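Local coordinates for protein kcn28 (Kitasatospora, PDB 6J31) that is of unknown function but has a two-domain GT-B fold, its C-terminal part belonging to the erythromycin biosynthesis protein CIII-like family, at residues W259-Q264 with P279-H284. Sequence-based numbering, arbitrary orientation.
Sequences WHLVLQ and PNVEVH
His260 and Glu282 meet because of their first torsions: the imidazole swings out with CG opposite the backbone N (chi1 -172°), while the glutamate takes chi1 85°, wedged between its own N and carbonyl carbon, and then runs extended, bringing its carboxyl carbon to the edge of the imidazole. The two side chains cross at about a right angle, and His260 NE2 donates to Glu282 OE1 at 2.7 Å, reaching that oxygen from above the carboxylate plane. Glu282 OE2 accepts a 2.9 Å bond from His284 NE2, on the anti side but tilted out of the carboxylate plane, and a further one from Trp221 NE1, while Val262 CG2 lies alongside the same carboxylate.

Beneath these groups runs a regular parallel ladder. Leu263 N binds Glu282 O at 3.0 Å and almost straight, and Leu261 O and Leu263 O receive the amides of Glu282 and His284. The first rung is looser: Leu261 N lies 3.3 Å from Asn280 O, a carbonyl that also sits over one face of the His260 ring. On the opposite face of the sheet, Leu261 CD2 rests 3.7 Å from Val281 CG2, and Leu263 packs its CB against Val283 CG2; helix 243-253 covers this apolar side with Tyr246, Val250 and Phe253.

Strand 281-284 is thereby added as the outermost strand of the six-stranded parallel sheet in the C-terminal Rossmann-like domain of the GT-B fold. With three N-H donors converging on one carboxylate, Glu282 probably stays ionised, and its charge would tend to raise the proton affinity of both histidines.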
ATOM      1  N   TRP A 259       7.373 -29.133  -8.671  1.00 83.61           N
ATOM      2  CA  TRP A 259       6.997 -27.751  -8.428  1.00 80.03           C
ATOM      3  C   TRP A 259       6.257 -27.239  -9.651  1.00 77.05           C
ATOM      4  O   TRP A 259       6.597 -27.595 -10.783  1.00 77.55           O
ATOM      5  CB  TRP A 259       8.221 -26.867  -8.169  1.00 79.67           C
ATOM      6  CG  TRP A 259       8.707 -26.830  -6.757  1.00 78.70           C
ATOM      7  CD1 TRP A 259       9.501 -27.748  -6.138  1.00 78.52           C
ATOM      8  CD2 TRP A 259       8.450 -25.804  -5.792  1.00 77.83           C
ATOM      9  NE1 TRP A 259       9.745 -27.365  -4.842  1.00 78.39           N
ATOM     10  CE2 TRP A 259       9.111 -26.174  -4.605  1.00 77.70           C
ATOM     11  CE3 TRP A 259       7.719 -24.613  -5.813  1.00 77.11           C
ATOM     12  CZ2 TRP A 259       9.064 -25.394  -3.451  1.00 76.51           C
ATOM     13  CZ3 TRP A 259       7.672 -23.843  -4.669  1.00 76.29           C
ATOM     14  CH2 TRP A 259       8.340 -24.236  -3.504  1.00 76.18           C
ATOM     15  N   HIS A 260       5.243 -26.410  -9.429  1.00 73.58           N
ATOM     16  CA  HIS A 260       4.576 -25.715 -10.518  1.00 69.51           C
ATOM     17  C   HIS A 260       4.712 -24.219 -10.301  1.00 64.92           C
ATOM     18  O   HIS A 260       4.378 -23.709  -9.225  1.00 63.68           O
ATOM     19  CB  HIS A 260       3.102 -26.096 -10.644  1.00 69.96           C
ATOM     20  CG  HIS A 260       2.454 -25.535 -11.871  1.00 70.73           C
ATOM     21  ND1 HIS A 260       2.619 -26.095 -13.120  1.00 71.11           N
ATOM     22  CD2 HIS A 260       1.668 -24.447 -12.049  1.00 70.13           C
ATOM     23  CE1 HIS A 260       1.948 -25.387 -14.010  1.00 70.91           C
ATOM     24  NE2 HIS A 260       1.363 -24.381 -13.386  1.00 70.26           N
ATOM     25  N   LEU A 261       5.207 -23.525 -11.320  1.00 62.64           N
ATOM     26  CA  LEU A 261       5.442 -22.091 -11.262  1.00 59.55           C
ATOM     27  C   LEU A 261       4.303 -21.350 -11.948  1.00 55.52           C
ATOM     28  O   LEU A 261       3.956 -21.656 -13.093  1.00 54.39           O
ATOM     29  CB  LEU A 261       6.776 -21.742 -11.923  1.00 60.50           C
ATOM     30  CG  LEU A 261       6.991 -20.299 -12.384  1.00 59.32           C
ATOM     31  CD1 LEU A 261       6.934 -19.338 -11.214  1.00 58.56           C
ATOM     32  CD2 LEU A 261       8.322 -20.181 -13.099  1.00 60.32           C
ATOM     33  N   VAL A 262       3.723 -20.385 -11.241  1.00 52.85           N
ATOM     34  CA  VAL A 262       2.758 -19.448 -11.802  1.00 50.08           C
ATOM     35  C   VAL A 262       3.474 -18.112 -11.891  1.00 51.92           C
ATOM     36  O   VAL A 262       3.723 -17.461 -10.870  1.00 52.46           O
ATOM     37  CB  VAL A 262       1.485 -19.335 -10.952  1.00 46.22           C
ATOM     38  CG1 VAL A 262       0.582 -18.237 -11.508  1.00 43.99           C
ATOM     39  CG2 VAL A 262       0.755 -20.665 -10.886  1.00 45.66           C
ATOM     40  N   LEU A 263       3.809 -17.702 -13.104  1.00 54.63           N
ATOM     41  CA  LEU A 263       4.645 -16.533 -13.338  1.00 57.10           C
ATOM     42  C   LEU A 263       3.762 -15.409 -13.866  1.00 58.79           C
ATOM     43  O   LEU A 263       3.288 -15.466 -15.005  1.00 59.16           O
ATOM     44  CB  LEU A 263       5.769 -16.876 -14.317  1.00 57.88           C
ATOM     45  CG  LEU A 263       6.749 -15.773 -14.715  1.00 57.70           C
ATOM     46  CD1 LEU A 263       7.142 -14.939 -13.514  1.00 56.98           C
ATOM     47  CD2 LEU A 263       7.984 -16.381 -15.369  1.00 57.39           C
ATOM     48  N   GLN A 264       3.565 -14.379 -13.048  1.00 59.66           N
ATOM     49  CA  GLN A 264       2.780 -13.214 -13.439  1.00 62.04           C
ATOM     50  C   GLN A 264       3.766 -12.137 -13.872  1.00 62.24           C
ATOM     51  O   GLN A 264       4.532 -11.619 -13.056  1.00 62.06           O
ATOM     52  CB  GLN A 264       1.885 -12.744 -12.296  1.00 65.18           C
ATOM     53  CG  GLN A 264       0.759 -11.830 -12.748  1.00 68.00           C
ATOM     54  CD  GLN A 264       0.653 -10.564 -11.931  1.00 69.60           C
ATOM     55  OE1 GLN A 264      -0.418 -10.240 -11.413  1.00 70.80           O
ATOM     56  NE2 GLN A 264       1.756  -9.835 -11.815  1.00 69.50           N
ATOM     57  N   PRO A 279       6.811 -27.488 -19.414  1.00 78.27           N
ATOM     58  CA  PRO A 279       5.546 -27.882 -18.777  1.00 76.21           C
ATOM     59  C   PRO A 279       5.432 -27.428 -17.339  1.00 75.13           C
ATOM     60  O   PRO A 279       4.326 -27.429 -16.793  1.00 74.35           O
ATOM     61  CB  PRO A 279       5.574 -29.407 -18.849  1.00 76.06           C
ATOM     62  CG  PRO A 279       7.036 -29.742 -18.892  1.00 76.59           C
ATOM     63  CD  PRO A 279       7.656 -28.652 -19.724  1.00 77.31           C
ATOM     64  N   ASN A 280       6.530 -27.053 -16.695  1.00 74.79           N
ATOM     65  CA  ASN A 280       6.432 -26.566 -15.328  1.00 74.08           C
ATOM     66  C   ASN A 280       5.757 -25.197 -15.237  1.00 70.57           C
ATOM     67  O   ASN A 280       5.006 -24.933 -14.295  1.00 68.81           O
ATOM     68  CB  ASN A 280       7.823 -26.524 -14.697  1.00 76.00           C
ATOM     69  CG  ASN A 280       7.935 -27.517 -13.608  1.00 77.24           C
ATOM     70  OD1 ASN A 280       7.081 -28.394 -13.510  1.00 77.59           O
ATOM     71  ND2 ASN A 280       8.952 -27.394 -12.763  1.00 77.32           N
ATOM     72  N   VAL A 281       6.002 -24.307 -16.198  1.00 68.49           N
ATOM     73  CA  VAL A 281       5.673 -22.893 -16.055  1.00 64.47           C
ATOM     74  C   VAL A 281       4.360 -22.578 -16.760  1.00 62.40           C
ATOM     75  O   VAL A 281       4.097 -23.072 -17.864  1.00 65.52           O
ATOM     76  CB  VAL A 281       6.819 -22.025 -16.607  1.00 62.65           C
ATOM     77  CG1 VAL A 281       6.536 -20.534 -16.373  1.00 60.85           C
ATOM     78  CG2 VAL A 281       8.119 -22.457 -15.977  1.00 62.48           C
ATOM     79  N   GLU A 282       3.510 -21.786 -16.105  1.00 58.88           N
ATOM     80  CA  GLU A 282       2.339 -21.203 -16.742  1.00 56.28           C
ATOM     81  C   GLU A 282       2.452 -19.709 -16.501  1.00 54.18           C
ATOM     82  O   GLU A 282       2.743 -19.278 -15.380  1.00 56.02           O
ATOM     83  CB  GLU A 282       1.010 -21.785 -16.210  1.00 56.47           C
ATOM     84  CG  GLU A 282       0.453 -21.149 -14.953  1.00 55.21           C
ATOM     85  CD  GLU A 282      -0.797 -21.844 -14.453  1.00 53.46           C
ATOM     86  OE1 GLU A 282      -0.819 -23.091 -14.406  1.00 52.87           O
ATOM     87  OE2 GLU A 282      -1.772 -21.140 -14.126  1.00 52.82           O
ATOM     88  N   VAL A 283       2.306 -18.928 -17.565  1.00 51.77           N
ATOM     89  CA  VAL A 283       2.564 -17.495 -17.527  1.00 49.22           C
ATOM     90  C   VAL A 283       1.257 -16.746 -17.724  1.00 48.55           C
ATOM     91  O   VAL A 283       0.398 -17.170 -18.506  1.00 47.92           O
ATOM     92  CB  VAL A 283       3.620 -17.107 -18.580  1.00 47.73           C
ATOM     93  CG1 VAL A 283       3.746 -15.618 -18.685  1.00 46.68           C
ATOM     94  CG2 VAL A 283       4.965 -17.684 -18.178  1.00 47.34           C
ATOM     95  N   HIS A 284       1.101 -15.647 -16.991  1.00 48.70           N
ATOM     96  CA  HIS A 284      -0.065 -14.785 -17.092  1.00 48.88           C
ATOM     97  C   HIS A 284       0.388 -13.338 -17.037  1.00 50.65           C
ATOM     98  O   HIS A 284       1.450 -13.020 -16.498  1.00 51.85           O
ATOM     99  CB  HIS A 284      -1.072 -15.028 -15.960  1.00 47.51           C
ATOM    100  CG  HIS A 284      -1.557 -16.439 -15.859  1.00 46.01           C
ATOM    101  ND1 HIS A 284      -2.852 -16.800 -16.163  1.00 44.71           N
ATOM    102  CD2 HIS A 284      -0.931 -17.574 -15.468  1.00 45.35           C
ATOM    103  CE1 HIS A 284      -2.999 -18.099 -15.976  1.00 45.49           C
ATOM    104  NE2 HIS A 284      -1.848 -18.592 -15.554  1.00 45.92           N
TER